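Ganglioside-induced differentiation-associated protein 2 (Homo sapiens, PDB 4UML) carries an N-terminal macro domain, a fold that in many relatives binds ADP-ribose, though its own function is not firmly established. Local coordinates at residues V64-C69 and F91-P96; G111-T116 and L154-E159. All coordinates share one frame; numbering follows the deposited sequence.

Interaction 1: V64-C69 and F91-P96; sequences VALLNC and FMLAGP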
# COMPACT_ATOMS: atom_id res chain seq x y z
N VAL A 64 -6.77 1.44 6.77
CA VAL A 64 -6.88 1.01 5.38
C VAL A 64 -8.11 0.12 5.13
O VAL A 64 -8.69 0.16 4.05
CB VAL A 64 -5.58 0.32 4.91
CG1 VAL A 64 -5.50 -1.10 5.46
CG2 VAL A 64 -5.51 0.30 3.40
N ALA A 65 -8.50 -0.68 6.12
CA ALA A 65 -9.61 -1.58 5.98
C ALA A 65 -10.95 -0.91 5.69
O ALA A 65 -11.88 -1.56 5.22
CB ALA A 65 -9.72 -2.48 7.21
N LEU A 66 -11.04 0.40 5.92
CA LEU A 66 -12.28 1.14 5.70
C LEU A 66 -12.43 1.62 4.28
O LEU A 66 -13.49 2.09 3.91
CB LEU A 66 -12.31 2.34 6.61
CG LEU A 66 -12.32 1.98 8.11
CD1 LEU A 66 -12.23 3.24 8.95
CD2 LEU A 66 -13.58 1.21 8.43
N LEU A 67 -11.38 1.52 3.48
CA LEU A 67 -11.39 2.18 2.18
C LEU A 67 -12.12 1.37 1.12
O LEU A 67 -11.97 0.17 1.05
CB LEU A 67 -9.95 2.46 1.73
CG LEU A 67 -9.16 3.51 2.52
CD1 LEU A 67 -7.70 3.44 2.09
CD2 LEU A 67 -9.74 4.90 2.32
N ASN A 68 -12.90 2.05 0.28
CA ASN A 68 -13.55 1.40 -0.86
C ASN A 68 -12.70 1.43 -2.14
O ASN A 68 -13.23 1.45 -3.23
CB ASN A 68 -14.94 2.01 -1.11
CG ASN A 68 -14.85 3.43 -1.63
OD1 ASN A 68 -13.83 4.10 -1.45
ND2 ASN A 68 -15.91 3.89 -2.31
N CYS A 69 -11.38 1.39 -2.02
CA CYS A 69 -10.52 1.17 -3.17
C CYS A 69 -10.82 -0.19 -3.79
O CYS A 69 -11.36 -1.09 -3.11
CB CYS A 69 -9.05 1.25 -2.74
SG CYS A 69 -8.56 2.88 -2.11
N PHE A 91 -8.76 -8.49 8.84
CA PHE A 91 -9.42 -9.81 9.05
C PHE A 91 -10.78 -9.69 9.75
O PHE A 91 -11.76 -10.37 9.41
CB PHE A 91 -8.53 -10.76 9.88
CG PHE A 91 -7.33 -11.29 9.16
CD1 PHE A 91 -7.18 -11.16 7.79
CD2 PHE A 91 -6.36 -11.95 9.86
CE1 PHE A 91 -6.07 -11.68 7.14
CE2 PHE A 91 -5.24 -12.47 9.22
CZ PHE A 91 -5.10 -12.35 7.87
N MET A 92 -10.85 -8.80 10.71
CA MET A 92 -12.08 -8.59 11.39
C MET A 92 -13.16 -8.09 10.42
O MET A 92 -14.29 -8.59 10.42
CB MET A 92 -11.86 -7.56 12.48
CG MET A 92 -13.17 -7.08 13.07
SD MET A 92 -12.88 -6.13 14.55
CE MET A 92 -12.44 -7.45 15.68
N LEU A 93 -12.82 -7.12 9.57
CA LEU A 93 -13.84 -6.52 8.70
C LEU A 93 -14.18 -7.36 7.50
O LEU A 93 -15.32 -7.34 7.03
CB LEU A 93 -13.46 -5.13 8.32
CG LEU A 93 -13.47 -4.21 9.54
CD1 LEU A 93 -13.03 -2.83 9.11
CD2 LEU A 93 -14.87 -4.18 10.17
N ALA A 94 -13.22 -8.15 7.01
CA ALA A 94 -13.54 -9.06 5.94
C ALA A 94 -14.48 -10.20 6.40
O ALA A 94 -15.33 -10.64 5.62
CB ALA A 94 -12.27 -9.63 5.32
N GLY A 95 -14.29 -10.70 7.61
CA GLY A 95 -15.09 -11.84 8.10
C GLY A 95 -14.48 -13.23 7.84
O GLY A 95 -13.46 -13.39 7.17
N PRO A 96 -15.14 -14.27 8.36
CA PRO A 96 -14.56 -15.61 8.34
C PRO A 96 -14.46 -16.25 6.98
O PRO A 96 -13.73 -17.23 6.85
CB PRO A 96 -15.55 -16.45 9.18
CG PRO A 96 -16.81 -15.65 9.22
CD PRO A 96 -16.39 -14.21 9.14
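Ala65, on a short 3-10 turn (64-66), and Leu93, in the last turn of helix 85-94, stand opposite each other with their CA atoms 7.0 Å apart, and no hydrogen bond joins the two backbones. The contact is apolar and rests on a single methyl group. Both Ala65 and Leu93 send their CB toward the partner segment, and Leu93 CD1 ends 3.8 Å from Ala65 CB. Leu93 reaches that far because its chi2 of 178° sets CD1 anti to CA, at full stretch from the helix. The same CD1 also lies 4.1 Å from Leu66 CD2. Leu66 starts out with its CB directed away from the helix, yet with CD1 anti to CA (chi2 175°) its other branch, CD2, turns back to Leu93. Seen from Leu93 CD1, the two partners lie roughly at right angles, so the leucine methyl meets the alanine and the second leucine on different flanks. The buried alanine marks the inner end of the patch, while the two leucines are partly open to solvent.

Each segment is also held by its own backbone. Leu67 N bonds to Val64 O across the turn, and Gly95 N bonds to Phe91 O at 3.1 Å. Gly95 then leaves the helix with phi 91°, just ahead of helix 97-105.

Asp63 OD1 accepts a bond from Ala65 N. In ADP-ribose-binding relatives the segment after the strand corresponding to 57-61 helps line the adenine end of the cleft, and a similar role here is only inferred. The turn lies between strands 57-61 and 71-75, with Val64 and Leu67 packed on strand 203-208. Ala65 also meets Ser89 and Ile90 of helix 85-94, Leu93 rests on Leu121, and Phe91 turns to helix 97-105.

Interaction 2: G111-T116 and L154-E159; sequences GEAKLT and LQLAKE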
# COMPACT_ATOMS: atom_id res chain seq x y z
N GLY A 111 8.29 -10.55 -0.29
CA GLY A 111 8.33 -9.80 -1.53
C GLY A 111 7.23 -10.06 -2.52
O GLY A 111 7.06 -9.29 -3.44
N GLU A 112 6.48 -11.14 -2.39
CA GLU A 112 5.47 -11.40 -3.41
C GLU A 112 4.09 -10.94 -2.95
O GLU A 112 3.90 -10.64 -1.78
CB GLU A 112 5.48 -12.88 -3.88
CG GLU A 112 4.73 -13.86 -3.01
CD GLU A 112 4.48 -15.25 -3.65
OE1 GLU A 112 3.96 -15.37 -4.78
OE2 GLU A 112 4.76 -16.25 -2.97
N ALA A 113 3.15 -10.84 -3.88
CA ALA A 113 1.79 -10.41 -3.55
C ALA A 113 0.76 -11.39 -4.09
O ALA A 113 0.97 -12.00 -5.14
CB ALA A 113 1.53 -9.02 -4.09
N LYS A 114 -0.35 -11.51 -3.39
CA LYS A 114 -1.40 -12.46 -3.73
C LYS A 114 -2.80 -11.89 -3.45
O LYS A 114 -3.07 -11.31 -2.39
CB LYS A 114 -1.23 -13.78 -2.94
CG LYS A 114 -0.03 -14.63 -3.36
CD LYS A 114 -0.05 -16.02 -2.74
CE LYS A 114 0.97 -16.93 -3.40
NZ LYS A 114 0.93 -18.30 -2.78
N LEU A 115 -3.71 -12.15 -4.39
CA LEU A 115 -5.03 -11.58 -4.40
C LEU A 115 -6.03 -12.50 -3.71
O LEU A 115 -6.01 -13.73 -3.92
CB LEU A 115 -5.45 -11.40 -5.85
CG LEU A 115 -6.68 -10.52 -6.05
CD1 LEU A 115 -6.31 -9.05 -5.90
CD2 LEU A 115 -7.28 -10.79 -7.42
N THR A 116 -6.90 -11.92 -2.89
CA THR A 116 -8.17 -12.59 -2.50
C THR A 116 -9.32 -11.64 -2.70
O THR A 116 -9.13 -10.43 -2.94
CB THR A 116 -8.17 -13.05 -1.01
OG1 THR A 116 -8.09 -11.94 -0.11
CG2 THR A 116 -7.06 -13.98 -0.74
N LEU A 154 1.37 -3.40 -7.23
CA LEU A 154 1.04 -2.61 -8.40
C LEU A 154 0.89 -3.46 -9.67
O LEU A 154 0.04 -3.14 -10.50
CB LEU A 154 2.09 -1.54 -8.61
CG LEU A 154 2.07 -0.46 -7.52
CD1 LEU A 154 3.34 0.39 -7.58
CD2 LEU A 154 0.82 0.39 -7.57
N GLN A 155 1.69 -4.51 -9.82
CA GLN A 155 1.59 -5.48 -10.93
C GLN A 155 0.22 -6.14 -10.93
O GLN A 155 -0.42 -6.29 -11.98
CB GLN A 155 2.68 -6.58 -10.80
CG GLN A 155 2.69 -7.69 -11.88
CD GLN A 155 3.95 -8.57 -11.82
OE1 GLN A 155 4.88 -8.32 -11.05
NE2 GLN A 155 3.99 -9.61 -12.65
N LEU A 156 -0.21 -6.57 -9.75
CA LEU A 156 -1.51 -7.18 -9.59
C LEU A 156 -2.61 -6.20 -9.95
O LEU A 156 -3.56 -6.54 -10.64
CB LEU A 156 -1.73 -7.72 -8.18
CG LEU A 156 -1.34 -9.17 -7.94
CD1 LEU A 156 -1.45 -9.50 -6.46
CD2 LEU A 156 -2.20 -10.12 -8.78
N ALA A 157 -2.49 -4.98 -9.46
CA ALA A 157 -3.51 -4.00 -9.72
C ALA A 157 -3.65 -3.73 -11.23
O ALA A 157 -4.76 -3.55 -11.74
CB ALA A 157 -3.21 -2.72 -9.00
N LYS A 158 -2.52 -3.65 -11.92
CA LYS A 158 -2.53 -3.41 -13.37
C LYS A 158 -3.17 -4.62 -14.07
O LYS A 158 -4.12 -4.46 -14.84
CB LYS A 158 -1.13 -3.11 -13.90
CG LYS A 158 -1.14 -2.41 -15.27
CD LYS A 158 0.06 -1.53 -15.51
N GLU A 159 -2.71 -5.82 -13.72
CA GLU A 159 -3.28 -7.05 -14.28
C GLU A 159 -4.79 -7.18 -14.10
O GLU A 159 -5.47 -7.78 -14.92
CB GLU A 159 -2.65 -8.28 -13.63
CG GLU A 159 -1.28 -8.68 -14.15
CD GLU A 159 -0.63 -9.80 -13.33
OE1 GLU A 159 -1.30 -10.44 -12.48
OE2 GLU A 159 0.57 -10.05 -13.54
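Ala113 is where the 111-116 segment first meets the helix: its CB points toward the helix and lies 3.8 Å from Leu156 CD1. That one methyl makes the closest approaches all along the strand. It sits over the face of the peptide joining Ala113 to Lys114, 3.7 Å from Ala113 O and 3.8 Å from Lys114 N. These are van der Waals contacts against a peptide plane. With chi2 of Leu156 at 173°, CD1 is carried outward, anti to CA.

Lys114, next in line, directs its CB away from the helix, and its extended chain takes NZ to the carbonyl oxygens of Leu105 and Gly107. Strand 113-117 is an edge of the mixed macro-domain sheet and runs antiparallel to 125-129. The end of helix 139-159 lies beside it, its segment axis 8.9 Å from that of the strand at 43°.

At Leu115 the strand alternation brings a side chain round to the helix again. Its CB is a loose 4.5 Å from Leu156 CD1, and CG, anti to the backbone N (chi1 -167°), leads the side chain on to Met162 and to Phe125 and Ile127 of the neighbouring strand. Thr116 looks instead to helix 97-105, where it packs on Leu98, Asp101 and Leu105.

How the interactions relate
Both interactions are apolar, with no hydrogen bond across either, and in each one leucine methyl does most of the touching. Interaction 1 is partly buried and joins a turn between strands to a helix end, by side chains alone. Interaction 2 is a surface contact of larger area in which a helix leucine rests on the backbone of an edge strand as well as on side chains. They share no helix or strand. The centres of interaction 1 and interaction 2 are about 17 Å apart. The nearest atoms of interaction 1 and interaction 2 are about 7 Å apart and do not touch. Helix 97-105 comes between them in the chain and is touched by a side chain from each.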